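Local coordinates for protein serine racemase (Enterococcus faecalis, PDB 4ECL) that forms the cytoplasmic part of a racemase of the alanine racemase family, pairing an alpha/beta barrel with a beta-rich C-terminal domain, at residues A[20-25]-A[237-242]; A[80-85]-A[99-104]; A[111-116]-A[150-155]; A[246-251]-A[332-337]; A[252-257]-A[325-330]. All blocks are in the same frame, centred on the assembly; numbering follows the deposited sequence.

In the fold
The five contacts spread over both halves of the subunit. Contact 2 lies in the parallel sheet of the alpha/beta barrel, and contact 3 sets helix 107-114 against a strand of it; their centres are 13 Å apart, and they pack on each other through Leu104 and Ile152. Contacts 4 and 5, centres 15 Å apart, share strand 245-257 of the mixed C-terminal sheet and meet where Val251 and Gly330 are joined through their backbones. Contact 1 closes a long loop of chain within which contacts 2 and 3 are nested; contact 4 then opens, with contact 5 inside it. Contact 1 lies on the connection from barrel to C-terminal sheet, about 26 Å from contacts 2 and 4, centre to centre.

Contact 1: residues A[20-25]-A[237-242]; sequences VNTLQK and LELDLR
Thr22 and Leu23, on one side of helix 13-25, meet Leu239, Asp240 and Leu241 at the surface of the alpha/beta barrel, where the irregular segment 237-242 carries the chain from strand 217-220 of the barrel to strand 245-257 of the C-terminal sheet. Most of the touching is apolar. Leu23 CD2 reaches Leu239 CD1 at 3.7 Å and Leu241 CD2 at 4.1 Å, and its side chain crosses each of these leucines at about a right angle, so that the contact is confined to their branched ends. Thr22 adds its methyl to the same patch: with OG1 beside the backbone N (chi1 -64°), CG2 lies anti to it and stands 3.8 Å from Leu239 CB, the two side chains sliding past each other in opposite directions. Leu23 continues onto Leu207 and Leu33, and Leu239 onto Leu208 of helix 204-209, which joins the patch to the layer between helices and sheet.

His18, one turn before Thr22, meets the polar atoms of both segments. Thr22 OG1 is hydrogen-bonded to His18 O, while Asp240 O accepts a hydrogen bond from His18 NE2; His18 therefore serves helix and loop at once. Within the loop, Arg242 NH2 and Asp240 OD2 form a salt bridge at 3.2 Å, its hydrogen bond weak because the N-H points off line at 128°. No hydrogen bond runs directly between the two segments, and the closest polar approach is that of Thr22 OG1 to Asp240 O at 3.5 Å.

Contact 2: residues A[80-85]-A[99-104]; sequences EILILG and ELTQTL
Gln102 reaches Gly85, and Thr103 reaches Ile83, by contrasting torsions. The glutamine sets CG anti to its backbone N (chi1 176°) and then bends at chi2 (62°), which turns the amide forward, toward Thr103 and the neighbouring Gly85; Thr103 sets OG1 beside its backbone N (chi1 -69°), on the side of Ile83 O. NE2 of Gln102 then bonds Gly85 O at 2.8 Å and Thr103 O at 2.9 Å, both oxygens close to the amide plane, while OE1 is taken by Thr87 OG1. Ile83 O accepts twice, from Thr103 N and, at 2.7 Å, from Thr103 OG1, which comes in tilted from the carbonyl plane.

Strands 80-83 and 101-104 run parallel as the two strands of a beta-alpha-beta unit whose crossover is helix 92-97. Thr101 N to Ile81 O and Ile83 N to Thr101 O, both 2.9 Å, join their backbones. On the helix-facing side Ile81 CD1 meets Leu100 CD2 at 3.9 Å, the side chains pointing the same way, and Ile83 CD1 lies 3.8 Å from Leu100 CB, among Ile66 and Leu95. A water accepts from Ile81 N and Thr101 OG1 and donates to Glu99 O, bridging the start of the pair.

With both hydrogens of its amide nitrogen and its oxygen engaged, the rotation of the buried Gln102 amide is probably fixed, and it ties the loop after strand 80-83 to the next strand of the barrel.

Contact 3: residues A[111-116]-A[150-155]; sequences LLLNKQ and KHIKVA
Asn114 meets His151 across the outer layer of the alpha/beta barrel, where helix 107-114 lies against the start of strand 152-158. The two side chains cross at about a right angle, with amide and imidazole planes 47° apart, so they do not stack. With CG anti to the backbone N (chi1 -176°), the amide of Asn114 leaves the helix toward the strand and brings OD1 up to the backbone N-H of His151: His151 N donates to OD1 at 2.8 Å, a fairly straight bond (153°) that arrives in the carbonyl plane. The same oxygen passes 3.3 Å from His151 CB. Asn114 O approaches the imidazole obliquely, lying 3.5 Å from His151 CD2, while Lys150 CG lies above one face of the ring, displaced toward its rim. That ring has its own polar partner, Asp119 OD1 at ND1, which probably fixes its rotation.

Ile152 is directed at the helix and carries the apolar half. Its CG1 is 4.0 Å from Asn114 CB, and CD1 touches Leu113 CD2 at 4.1 Å, the two side chains crossing nearly perpendicularly. Leu113 continues onto Leu95 and Ile120, and Ile152 onto Ala122 and Leu104, so the pair belongs to the layer between the helices and the parallel sheet, in which strand 120-127 pairs with strand 152-158. Beside the Asn114-His151 bond one water weakly links Asn114 ND2, at 3.4 Å, to Lys150 N, at 3.3 Å.

Contact 4: residues A[246-251]-A[332-337]; sequences SLKAKV and IATLIG
Leu247 pairs with Ile336, and Ala249 with Ala333, as hydrogen-bonded antiparallel pairs; Lys248-Thr334 and Lys250-Ile332 are the non-hydrogen-bonded pairs. The short strands 246-250 and 332-334 run 149° apart, and their pairing continues past a classic beta bulge to Ile336: the register slips by one residue because Leu335 and Ile336 both face Leu247. Leu247 O accordingly grips two donors: Leu335 N at 2.7 Å, nearly head-on, and Ile336 N at 3.2 Å, in the carbonyl plane on a lone pair. Beyond the bulge Ala333 N donates to Ala249 O, also at 2.7 Å. The chain turns a corner over 335-337, where Gly337 has backbone angles that favour glycine, close beside Ser246 OG.

Side chains sort by face. On that of Leu247 and Ala249, Leu247 CD2 packs 3.9 Å from Leu335 CB, while Leu335 CD1 reaches Ala249 CB at the same distance; Leu247 CB also rests on Ile336 CB. On the other face Lys248, bent at chi2 (-86°), runs beside Thr334 in the same direction, and its NZ is hydrogen-bonded to Thr334 OG1 at 3.0 Å. Lys250 stays extended, and its CE lies 3.8 Å from Ile332 CG1.

Strand 7-11 pairs with the far edge of 246-250, bringing Tyr8 against Lys248 and Ile332, and strand 298-301 flanks 332-334. Leu9, Leu280 on strand 275-280 and, around the bulge, Phe288 pack on the apolar face.

Contact 5: residues A[252-257]-A[325-330]; sequences VLIRKI and PNVKTG
Ile254 packs its terminal methyl against the backbone of Lys328 and Thr329, the tight part of this contact. CD1 lies 3.5 Å from both Lys328 C and Thr329 N and 3.6 Å from Val327 O, so the methyl is set against peptide groups more than against other side chains. At chi2 116°, away from a staggered position, CD1 is directed at these peptide atoms. Beside it, Ile254 CG1 comes only to 4.4 Å from Val327 CG1, a loose apolar touch, and Val327 also touches Val321.

The rest is slacker. Thr329 OG1 stays 4.0 Å from Val252 O, and no hydrogen bond crosses between segments 252-257 and 325-330. The CB of Lys328 is directed away from the strand, and the residue is exposed, although its backbone N is held by Ser331 OG. Val251, just before segment 252-257, is bonded through the backbone to Gly330, and the positive phi of Gly330 (105°) suits a residue without a side chain.

The neighbouring residues of the strand face the second subunit: Leu253 packs on Asp106 of that subunit, and Arg255 bonds to backbone oxygens of its Arg132 and Gly134. Segment 325-330 belongs to the loop leading into strand 332-334 and passes beside residues 252-254 of strand 245-257, in the C-terminal beta domain of the alanine racemase family.

Contact 1: residues A[20-25]-A[237-242]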
# COMPACT_ATOMS: atom_id res chain seq x y z
N VAL A 20 -10.38 11.25 21.41
CA VAL A 20 -9.51 11.12 22.57
C VAL A 20 -10.26 11.39 23.87
O VAL A 20 -10.16 10.63 24.84
CB VAL A 20 -8.29 12.04 22.46
CG1 VAL A 20 -7.63 12.23 23.82
CG2 VAL A 20 -7.27 11.47 21.46
N ASN A 21 -11.05 12.46 23.88
CA ASN A 21 -11.87 12.77 25.04
C ASN A 21 -12.95 11.73 25.31
O ASN A 21 -13.18 11.36 26.47
CB ASN A 21 -12.52 14.16 24.90
CG ASN A 21 -11.52 15.29 25.06
OD1 ASN A 21 -10.64 15.25 25.93
ND2 ASN A 21 -11.64 16.31 24.22
N THR A 22 -13.62 11.27 24.26
CA THR A 22 -14.70 10.30 24.42
C THR A 22 -14.16 9.00 24.99
O THR A 22 -14.79 8.37 25.85
CB THR A 22 -15.40 10.00 23.08
OG1 THR A 22 -16.03 11.19 22.59
CG2 THR A 22 -16.45 8.92 23.26
N LEU A 23 -12.99 8.62 24.52
CA LEU A 23 -12.37 7.38 24.95
C LEU A 23 -11.88 7.48 26.39
O LEU A 23 -12.12 6.57 27.19
CB LEU A 23 -11.22 7.02 23.99
CG LEU A 23 -11.67 6.56 22.60
CD1 LEU A 23 -10.50 6.47 21.63
CD2 LEU A 23 -12.43 5.23 22.65
N GLN A 24 -11.22 8.58 26.74
CA GLN A 24 -10.72 8.75 28.10
C GLN A 24 -11.87 8.72 29.10
O GLN A 24 -11.71 8.24 30.21
CB GLN A 24 -9.94 10.06 28.23
CG GLN A 24 -8.58 10.03 27.56
CD GLN A 24 -7.94 11.41 27.45
OE1 GLN A 24 -8.62 12.44 27.45
NE2 GLN A 24 -6.61 11.43 27.35
N LYS A 25 -13.02 9.24 28.69
CA LYS A 25 -14.21 9.28 29.54
C LYS A 25 -14.69 7.89 29.91
O LYS A 25 -15.19 7.67 31.01
CB LYS A 25 -15.34 10.03 28.84
CG LYS A 25 -15.41 11.52 29.13
CD LYS A 25 -16.66 12.12 28.51
CE LYS A 25 -17.88 11.26 28.82
NZ LYS A 25 -19.12 11.79 28.18
N LEU A 237 -20.39 -0.95 25.22
CA LEU A 237 -20.46 0.49 25.27
C LEU A 237 -20.74 0.97 23.86
O LEU A 237 -20.21 0.42 22.90
CB LEU A 237 -19.13 1.10 25.71
CG LEU A 237 -18.46 0.70 27.01
CD1 LEU A 237 -17.31 1.65 27.20
CD2 LEU A 237 -19.45 0.78 28.17
N GLU A 238 -21.56 2.00 23.72
CA GLU A 238 -21.71 2.64 22.43
C GLU A 238 -21.23 4.07 22.56
O GLU A 238 -21.94 4.94 23.06
CB GLU A 238 -23.16 2.58 21.96
CG GLU A 238 -23.60 1.19 21.52
CD GLU A 238 -24.94 1.19 20.82
OE1 GLU A 238 -25.76 2.09 21.09
OE2 GLU A 238 -25.18 0.29 19.99
N LEU A 239 -19.99 4.29 22.14
CA LEU A 239 -19.38 5.60 22.24
C LEU A 239 -19.67 6.44 21.00
O LEU A 239 -19.93 5.91 19.91
CB LEU A 239 -17.87 5.47 22.44
CG LEU A 239 -17.43 4.75 23.72
CD1 LEU A 239 -15.91 4.77 23.84
CD2 LEU A 239 -18.09 5.40 24.92
N ASP A 240 -19.60 7.75 21.18
CA ASP A 240 -19.80 8.69 20.09
C ASP A 240 -18.45 8.98 19.46
O ASP A 240 -17.77 9.93 19.84
CB ASP A 240 -20.44 9.98 20.62
CG ASP A 240 -20.72 10.99 19.52
OD1 ASP A 240 -20.88 10.57 18.35
OD2 ASP A 240 -20.78 12.20 19.82
N LEU A 241 -18.05 8.14 18.51
CA LEU A 241 -16.76 8.30 17.83
C LEU A 241 -16.96 8.88 16.43
O LEU A 241 -17.91 8.53 15.72
CB LEU A 241 -16.04 6.95 17.77
CG LEU A 241 -15.77 6.34 19.14
CD1 LEU A 241 -15.32 4.90 19.01
CD2 LEU A 241 -14.74 7.19 19.89
N ARG A 242 -16.08 9.80 16.04
CA ARG A 242 -16.27 10.49 14.78
C ARG A 242 -15.09 10.24 13.82
O ARG A 242 -13.94 10.27 14.25
CB ARG A 242 -16.49 11.98 15.03
CG ARG A 242 -17.72 12.26 15.90
CD ARG A 242 -17.96 13.73 16.15
NE ARG A 242 -19.08 13.93 17.06
CZ ARG A 242 -19.25 15.00 17.83
NH1 ARG A 242 -18.37 15.99 17.80
NH2 ARG A 242 -20.30 15.08 18.63

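Contact 2: residues A[80-85]-A[99-104]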
# COMPACT_ATOMS: atom_id res chain seq x y z
N GLU A 80 6.34 8.48 26.35
CA GLU A 80 6.77 7.09 26.26
C GLU A 80 6.23 6.45 24.98
O GLU A 80 5.13 6.77 24.51
CB GLU A 80 6.35 6.29 27.50
CG GLU A 80 4.85 6.16 27.72
CD GLU A 80 4.50 5.61 29.10
OE1 GLU A 80 5.42 5.44 29.93
OE2 GLU A 80 3.30 5.36 29.36
N ILE A 81 7.05 5.56 24.42
CA ILE A 81 6.70 4.84 23.21
C ILE A 81 6.99 3.35 23.42
O ILE A 81 8.06 2.99 23.89
CB ILE A 81 7.54 5.35 22.01
CG1 ILE A 81 7.37 6.85 21.83
CG2 ILE A 81 7.19 4.58 20.73
CD1 ILE A 81 8.43 7.49 20.95
N LEU A 82 6.02 2.51 23.08
CA LEU A 82 6.18 1.06 23.18
C LEU A 82 6.27 0.45 21.78
O LEU A 82 5.38 0.65 20.96
CB LEU A 82 4.98 0.45 23.90
CG LEU A 82 4.92 -1.07 23.97
CD1 LEU A 82 6.15 -1.60 24.71
CD2 LEU A 82 3.63 -1.54 24.67
N ILE A 83 7.35 -0.28 21.52
CA ILE A 83 7.48 -1.07 20.30
C ILE A 83 6.85 -2.42 20.53
O ILE A 83 7.35 -3.21 21.35
CB ILE A 83 8.94 -1.26 19.94
CG1 ILE A 83 9.61 0.10 19.81
CG2 ILE A 83 9.08 -2.09 18.65
CD1 ILE A 83 11.09 0.03 19.96
N LEU A 84 5.76 -2.69 19.82
CA LEU A 84 4.94 -3.88 20.04
C LEU A 84 5.53 -5.18 19.51
O LEU A 84 5.14 -6.26 19.95
CB LEU A 84 3.57 -3.68 19.41
CG LEU A 84 2.74 -2.54 19.96
CD1 LEU A 84 1.53 -2.31 19.08
CD2 LEU A 84 2.33 -2.91 21.39
N GLY A 85 6.43 -5.07 18.55
CA GLY A 85 6.99 -6.25 17.91
C GLY A 85 8.47 -6.46 18.14
O GLY A 85 9.09 -5.76 18.94
N GLU A 99 15.36 6.08 24.05
CA GLU A 99 14.48 5.82 25.19
C GLU A 99 13.18 5.15 24.78
O GLU A 99 12.11 5.51 25.24
CB GLU A 99 14.16 7.12 25.93
CG GLU A 99 15.32 7.72 26.71
CD GLU A 99 14.90 8.96 27.49
OE1 GLU A 99 15.62 9.97 27.45
OE2 GLU A 99 13.83 8.91 28.15
N LEU A 100 13.29 4.17 23.90
CA LEU A 100 12.13 3.41 23.47
C LEU A 100 11.90 2.24 24.41
O LEU A 100 12.85 1.64 24.89
CB LEU A 100 12.35 2.94 22.04
CG LEU A 100 12.64 4.14 21.13
CD1 LEU A 100 13.04 3.71 19.73
CD2 LEU A 100 11.43 5.08 21.09
N THR A 101 10.63 1.92 24.67
CA THR A 101 10.29 0.78 25.50
C THR A 101 10.07 -0.41 24.58
O THR A 101 9.33 -0.29 23.59
CB THR A 101 9.00 1.04 26.32
OG1 THR A 101 9.16 2.24 27.09
CG2 THR A 101 8.71 -0.11 27.25
N GLN A 102 10.73 -1.54 24.88
CA GLN A 102 10.70 -2.72 24.01
C GLN A 102 9.80 -3.83 24.54
O GLN A 102 9.82 -4.13 25.74
CB GLN A 102 12.12 -3.25 23.80
CG GLN A 102 12.18 -4.53 22.99
CD GLN A 102 11.64 -4.36 21.60
OE1 GLN A 102 11.93 -3.37 20.93
NE2 GLN A 102 10.83 -5.32 21.15
N THR A 103 9.02 -4.45 23.66
CA THR A 103 8.25 -5.63 24.05
C THR A 103 9.15 -6.87 24.15
O THR A 103 9.89 -7.19 23.21
CB THR A 103 7.14 -5.95 23.04
OG1 THR A 103 6.13 -4.94 23.10
CG2 THR A 103 6.52 -7.31 23.34
N LEU A 104 9.09 -7.56 25.29
CA LEU A 104 9.78 -8.84 25.45
C LEU A 104 8.93 -9.95 24.84
O LEU A 104 7.95 -10.39 25.43
CB LEU A 104 10.06 -9.12 26.93
CG LEU A 104 10.95 -8.06 27.58
CD1 LEU A 104 11.24 -8.41 29.03
CD2 LEU A 104 12.24 -7.90 26.78
O HOH W 1 9.64 4.84 25.89

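Contact 3: residues A[111-116]-A[150-155]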
# COMPACT_ATOMS: atom_id res chain seq x y z
N LEU A 111 16.81 -12.64 27.08
CA LEU A 111 18.18 -12.89 27.51
C LEU A 111 19.16 -12.23 26.56
O LEU A 111 20.09 -11.55 27.00
CB LEU A 111 18.45 -14.39 27.57
CG LEU A 111 17.76 -15.17 28.69
CD1 LEU A 111 18.22 -16.61 28.68
CD2 LEU A 111 18.04 -14.55 30.06
N LEU A 112 18.93 -12.42 25.27
CA LEU A 112 19.79 -11.90 24.22
C LEU A 112 19.84 -10.37 24.19
O LEU A 112 20.90 -9.78 23.95
CB LEU A 112 19.32 -12.43 22.86
CG LEU A 112 20.21 -12.16 21.64
CD1 LEU A 112 21.63 -12.64 21.90
CD2 LEU A 112 19.64 -12.87 20.43
N LEU A 113 18.70 -9.73 24.43
CA LEU A 113 18.65 -8.28 24.50
C LEU A 113 19.42 -7.77 25.73
O LEU A 113 20.10 -6.74 25.66
CB LEU A 113 17.20 -7.79 24.56
CG LEU A 113 17.00 -6.28 24.46
CD1 LEU A 113 17.40 -5.77 23.09
CD2 LEU A 113 15.57 -5.90 24.77
N ASN A 114 19.29 -8.50 26.84
CA ASN A 114 19.97 -8.16 28.09
C ASN A 114 21.49 -8.22 27.91
O ASN A 114 22.22 -7.38 28.45
CB ASN A 114 19.55 -9.12 29.20
CG ASN A 114 20.14 -8.76 30.56
OD1 ASN A 114 20.12 -7.60 30.98
ND2 ASN A 114 20.68 -9.76 31.25
N LYS A 115 21.95 -9.20 27.15
CA LYS A 115 23.38 -9.43 26.97
C LYS A 115 24.05 -8.33 26.16
O LYS A 115 25.28 -8.23 26.15
CB LYS A 115 23.63 -10.79 26.32
CG LYS A 115 23.26 -11.94 27.24
CD LYS A 115 23.43 -13.28 26.56
CE LYS A 115 23.22 -14.41 27.56
NZ LYS A 115 24.24 -14.37 28.65
N GLN A 116 23.26 -7.50 25.48
CA GLN A 116 23.83 -6.40 24.71
C GLN A 116 24.44 -5.34 25.62
O GLN A 116 25.27 -4.54 25.19
CB GLN A 116 22.78 -5.80 23.77
CG GLN A 116 22.10 -6.84 22.89
CD GLN A 116 23.10 -7.70 22.14
OE1 GLN A 116 23.95 -7.20 21.41
NE2 GLN A 116 23.00 -9.02 22.32
N LYS A 150 19.55 -7.86 34.45
CA LYS A 150 20.32 -6.70 34.89
C LYS A 150 20.09 -5.40 34.10
O LYS A 150 20.06 -4.32 34.68
CB LYS A 150 21.81 -7.08 34.88
CG LYS A 150 22.79 -5.93 34.97
CD LYS A 150 24.21 -6.48 34.87
CE LYS A 150 25.27 -5.39 34.93
NZ LYS A 150 26.64 -5.97 34.79
N HIS A 151 19.92 -5.51 32.79
CA HIS A 151 19.82 -4.32 31.96
C HIS A 151 18.41 -4.03 31.47
O HIS A 151 18.17 -3.01 30.83
CB HIS A 151 20.79 -4.41 30.79
CG HIS A 151 22.23 -4.41 31.19
ND1 HIS A 151 22.88 -3.27 31.61
CD2 HIS A 151 23.15 -5.40 31.24
CE1 HIS A 151 24.14 -3.56 31.90
NE2 HIS A 151 24.32 -4.85 31.69
N ILE A 152 17.49 -4.94 31.76
CA ILE A 152 16.10 -4.78 31.33
C ILE A 152 15.23 -4.37 32.51
O ILE A 152 15.11 -5.13 33.47
CB ILE A 152 15.53 -6.10 30.77
CG1 ILE A 152 16.45 -6.69 29.71
CG2 ILE A 152 14.12 -5.88 30.23
CD1 ILE A 152 16.94 -5.73 28.68
N LYS A 153 14.64 -3.18 32.44
CA LYS A 153 13.70 -2.76 33.48
C LYS A 153 12.26 -3.01 33.03
O LYS A 153 11.74 -2.31 32.16
CB LYS A 153 13.89 -1.28 33.82
CG LYS A 153 13.04 -0.82 35.00
CD LYS A 153 13.53 -1.45 36.30
CE LYS A 153 12.41 -1.60 37.32
NZ LYS A 153 11.37 -2.58 36.88
N VAL A 154 11.61 -4.00 33.62
CA VAL A 154 10.26 -4.34 33.17
C VAL A 154 9.25 -3.37 33.78
O VAL A 154 9.04 -3.35 35.00
CB VAL A 154 9.92 -5.81 33.48
CG1 VAL A 154 8.58 -6.18 32.90
CG2 VAL A 154 10.99 -6.70 32.90
N ALA A 155 8.65 -2.55 32.93
CA ALA A 155 7.77 -1.47 33.37
C ALA A 155 6.30 -1.81 33.09
O ALA A 155 5.40 -1.07 33.48
CB ALA A 155 8.16 -0.15 32.68
O HOH W 2 21.47 -10.57 34.49

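Contact 4: residues A[246-251]-A[332-337]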
# COMPACT_ATOMS: atom_id res chain seq x y z
N SER A 246 -10.52 11.58 5.67
CA SER A 246 -11.21 11.64 4.39
C SER A 246 -10.22 11.40 3.26
O SER A 246 -9.06 11.76 3.38
CB SER A 246 -11.86 13.01 4.19
OG SER A 246 -13.02 13.11 4.98
N LEU A 247 -10.70 10.79 2.18
CA LEU A 247 -9.90 10.59 0.96
C LEU A 247 -10.51 11.34 -0.23
O LEU A 247 -11.68 11.12 -0.58
CB LEU A 247 -9.79 9.11 0.64
CG LEU A 247 -9.06 8.72 -0.66
CD1 LEU A 247 -7.60 9.13 -0.63
CD2 LEU A 247 -9.21 7.23 -0.93
N LYS A 248 -9.71 12.20 -0.85
CA LYS A 248 -10.22 13.14 -1.85
C LYS A 248 -9.39 13.11 -3.13
O LYS A 248 -8.21 12.76 -3.11
CB LYS A 248 -10.17 14.57 -1.31
CG LYS A 248 -10.79 14.77 0.05
CD LYS A 248 -12.27 15.02 -0.03
CE LYS A 248 -12.78 15.50 1.31
NZ LYS A 248 -14.21 15.88 1.29
N ALA A 249 -10.01 13.50 -4.24
CA ALA A 249 -9.29 13.61 -5.52
C ALA A 249 -10.00 14.58 -6.45
O ALA A 249 -11.23 14.62 -6.48
CB ALA A 249 -9.12 12.23 -6.17
N LYS A 250 -9.23 15.36 -7.21
CA LYS A 250 -9.79 16.36 -8.12
C LYS A 250 -9.89 15.89 -9.57
O LYS A 250 -8.92 15.38 -10.13
CB LYS A 250 -9.00 17.67 -8.04
CG LYS A 250 -9.35 18.47 -6.78
CD LYS A 250 -8.39 19.62 -6.54
CE LYS A 250 -8.70 20.32 -5.23
NZ LYS A 250 -7.79 21.47 -5.00
N VAL A 251 -11.08 16.06 -10.16
CA VAL A 251 -11.33 15.71 -11.56
C VAL A 251 -10.33 16.38 -12.50
O VAL A 251 -10.09 17.59 -12.41
CB VAL A 251 -12.75 16.13 -12.01
CG1 VAL A 251 -12.97 15.76 -13.46
CG2 VAL A 251 -13.83 15.50 -11.12
N ILE A 332 -13.85 18.47 -6.60
CA ILE A 332 -13.39 17.55 -5.59
C ILE A 332 -14.31 16.34 -5.51
O ILE A 332 -15.51 16.46 -5.28
CB ILE A 332 -13.32 18.24 -4.22
CG1 ILE A 332 -12.23 19.31 -4.26
CG2 ILE A 332 -13.00 17.22 -3.12
CD1 ILE A 332 -12.34 20.31 -3.13
N ALA A 333 -13.73 15.16 -5.72
CA ALA A 333 -14.43 13.91 -5.47
C ALA A 333 -14.04 13.37 -4.09
O ALA A 333 -12.86 13.34 -3.73
CB ALA A 333 -14.07 12.88 -6.55
N THR A 334 -15.04 12.94 -3.33
CA THR A 334 -14.82 12.38 -2.00
C THR A 334 -14.96 10.86 -2.10
O THR A 334 -16.05 10.35 -2.38
CB THR A 334 -15.84 12.97 -1.01
OG1 THR A 334 -15.57 14.37 -0.86
CG2 THR A 334 -15.75 12.30 0.35
N LEU A 335 -13.85 10.14 -1.93
CA LEU A 335 -13.87 8.69 -2.03
C LEU A 335 -14.13 8.06 -0.67
O LEU A 335 -14.65 6.95 -0.56
CB LEU A 335 -12.56 8.16 -2.62
CG LEU A 335 -12.23 8.60 -4.05
CD1 LEU A 335 -11.56 9.98 -4.09
CD2 LEU A 335 -11.38 7.56 -4.77
N ILE A 336 -13.72 8.78 0.37
CA ILE A 336 -14.03 8.41 1.74
C ILE A 336 -14.30 9.71 2.45
O ILE A 336 -13.47 10.63 2.38
CB ILE A 336 -12.83 7.73 2.45
CG1 ILE A 336 -12.53 6.35 1.84
CG2 ILE A 336 -13.12 7.57 3.95
CD1 ILE A 336 -11.28 5.69 2.42
N GLY A 337 -15.45 9.82 3.10
CA GLY A 337 -15.81 11.05 3.79
C GLY A 337 -17.20 11.59 3.47
O GLY A 337 -18.05 10.87 2.93

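Contact 5: residues A[252-257]-A[325-330]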
# COMPACT_ATOMS: atom_id res chain seq x y z
N VAL A 252 -9.75 15.60 -13.40
CA VAL A 252 -8.76 16.13 -14.33
C VAL A 252 -9.28 16.19 -15.75
O VAL A 252 -8.67 16.82 -16.61
CB VAL A 252 -7.48 15.28 -14.32
CG1 VAL A 252 -6.81 15.38 -12.96
CG2 VAL A 252 -7.82 13.84 -14.66
N LEU A 253 -10.42 15.54 -15.99
CA LEU A 253 -11.03 15.53 -17.31
C LEU A 253 -12.47 15.05 -17.27
O LEU A 253 -12.82 14.19 -16.47
CB LEU A 253 -10.24 14.64 -18.28
CG LEU A 253 -10.82 14.77 -19.69
CD1 LEU A 253 -10.45 16.15 -20.23
CD2 LEU A 253 -10.39 13.67 -20.63
N ILE A 254 -13.30 15.62 -18.15
CA ILE A 254 -14.66 15.14 -18.35
C ILE A 254 -14.78 14.73 -19.80
O ILE A 254 -14.30 15.43 -20.67
CB ILE A 254 -15.71 16.20 -17.96
CG1 ILE A 254 -15.72 16.41 -16.44
CG2 ILE A 254 -17.10 15.76 -18.38
CD1 ILE A 254 -15.30 17.79 -16.02
N ARG A 255 -15.39 13.58 -20.04
CA ARG A 255 -15.48 13.04 -21.37
C ARG A 255 -16.89 12.58 -21.64
O ARG A 255 -17.51 11.95 -20.79
CB ARG A 255 -14.52 11.86 -21.55
CG ARG A 255 -14.61 11.24 -22.95
CD ARG A 255 -13.56 10.15 -23.21
NE ARG A 255 -12.18 10.62 -23.05
CZ ARG A 255 -11.55 11.44 -23.89
NH1 ARG A 255 -12.19 11.93 -24.95
NH2 ARG A 255 -10.29 11.79 -23.65
N LYS A 256 -17.39 12.92 -22.84
CA LYS A 256 -18.66 12.38 -23.30
C LYS A 256 -18.46 10.95 -23.79
O LYS A 256 -17.57 10.68 -24.58
CB LYS A 256 -19.23 13.23 -24.44
CG LYS A 256 -19.71 14.60 -24.01
CD LYS A 256 -20.45 15.29 -25.14
CE LYS A 256 -20.92 16.66 -24.73
NZ LYS A 256 -21.80 17.26 -25.77
N ILE A 257 -19.30 10.04 -23.31
CA ILE A 257 -19.25 8.67 -23.79
C ILE A 257 -20.54 8.33 -24.52
O ILE A 257 -21.62 8.34 -23.92
CB ILE A 257 -19.04 7.65 -22.63
CG1 ILE A 257 -17.62 7.76 -22.08
CG2 ILE A 257 -19.31 6.23 -23.09
CD1 ILE A 257 -16.56 7.84 -23.17
N PRO A 325 -24.69 17.77 -12.92
CA PRO A 325 -24.23 18.86 -13.81
C PRO A 325 -23.09 19.68 -13.21
O PRO A 325 -22.26 20.21 -13.96
CB PRO A 325 -25.49 19.71 -14.04
CG PRO A 325 -26.47 19.28 -13.00
CD PRO A 325 -26.11 17.89 -12.56
N ASN A 326 -23.02 19.76 -11.88
CA ASN A 326 -21.99 20.57 -11.24
C ASN A 326 -20.63 19.86 -11.14
O ASN A 326 -20.07 19.74 -10.05
CB ASN A 326 -22.46 21.01 -9.86
CG ASN A 326 -21.66 22.16 -9.30
OD1 ASN A 326 -21.23 23.06 -10.05
ND2 ASN A 326 -21.44 22.15 -7.99
N VAL A 327 -20.13 19.37 -12.26
CA VAL A 327 -18.83 18.71 -12.27
C VAL A 327 -17.89 19.35 -13.29
O VAL A 327 -18.18 19.38 -14.48
CB VAL A 327 -18.94 17.22 -12.62
CG1 VAL A 327 -17.58 16.56 -12.50
CG2 VAL A 327 -19.93 16.54 -11.71
N LYS A 328 -16.75 19.85 -12.81
CA LYS A 328 -15.77 20.45 -13.70
C LYS A 328 -14.37 19.95 -13.39
O LYS A 328 -14.15 19.29 -12.37
CB LYS A 328 -15.84 21.98 -13.60
CG LYS A 328 -15.72 22.54 -12.19
CD LYS A 328 -16.58 23.80 -12.06
CE LYS A 328 -16.43 24.47 -10.69
NZ LYS A 328 -15.25 25.38 -10.65
N THR A 329 -13.44 20.22 -14.29
CA THR A 329 -12.03 20.03 -14.00
C THR A 329 -11.73 20.80 -12.72
O THR A 329 -11.97 22.00 -12.65
CB THR A 329 -11.14 20.60 -15.12
OG1 THR A 329 -11.29 19.82 -16.31
CG2 THR A 329 -9.67 20.60 -14.69
N GLY A 330 -11.25 20.09 -11.71
CA GLY A 330 -10.95 20.70 -10.44
C GLY A 330 -11.98 20.37 -9.37
O GLY A 330 -11.75 20.65 -8.20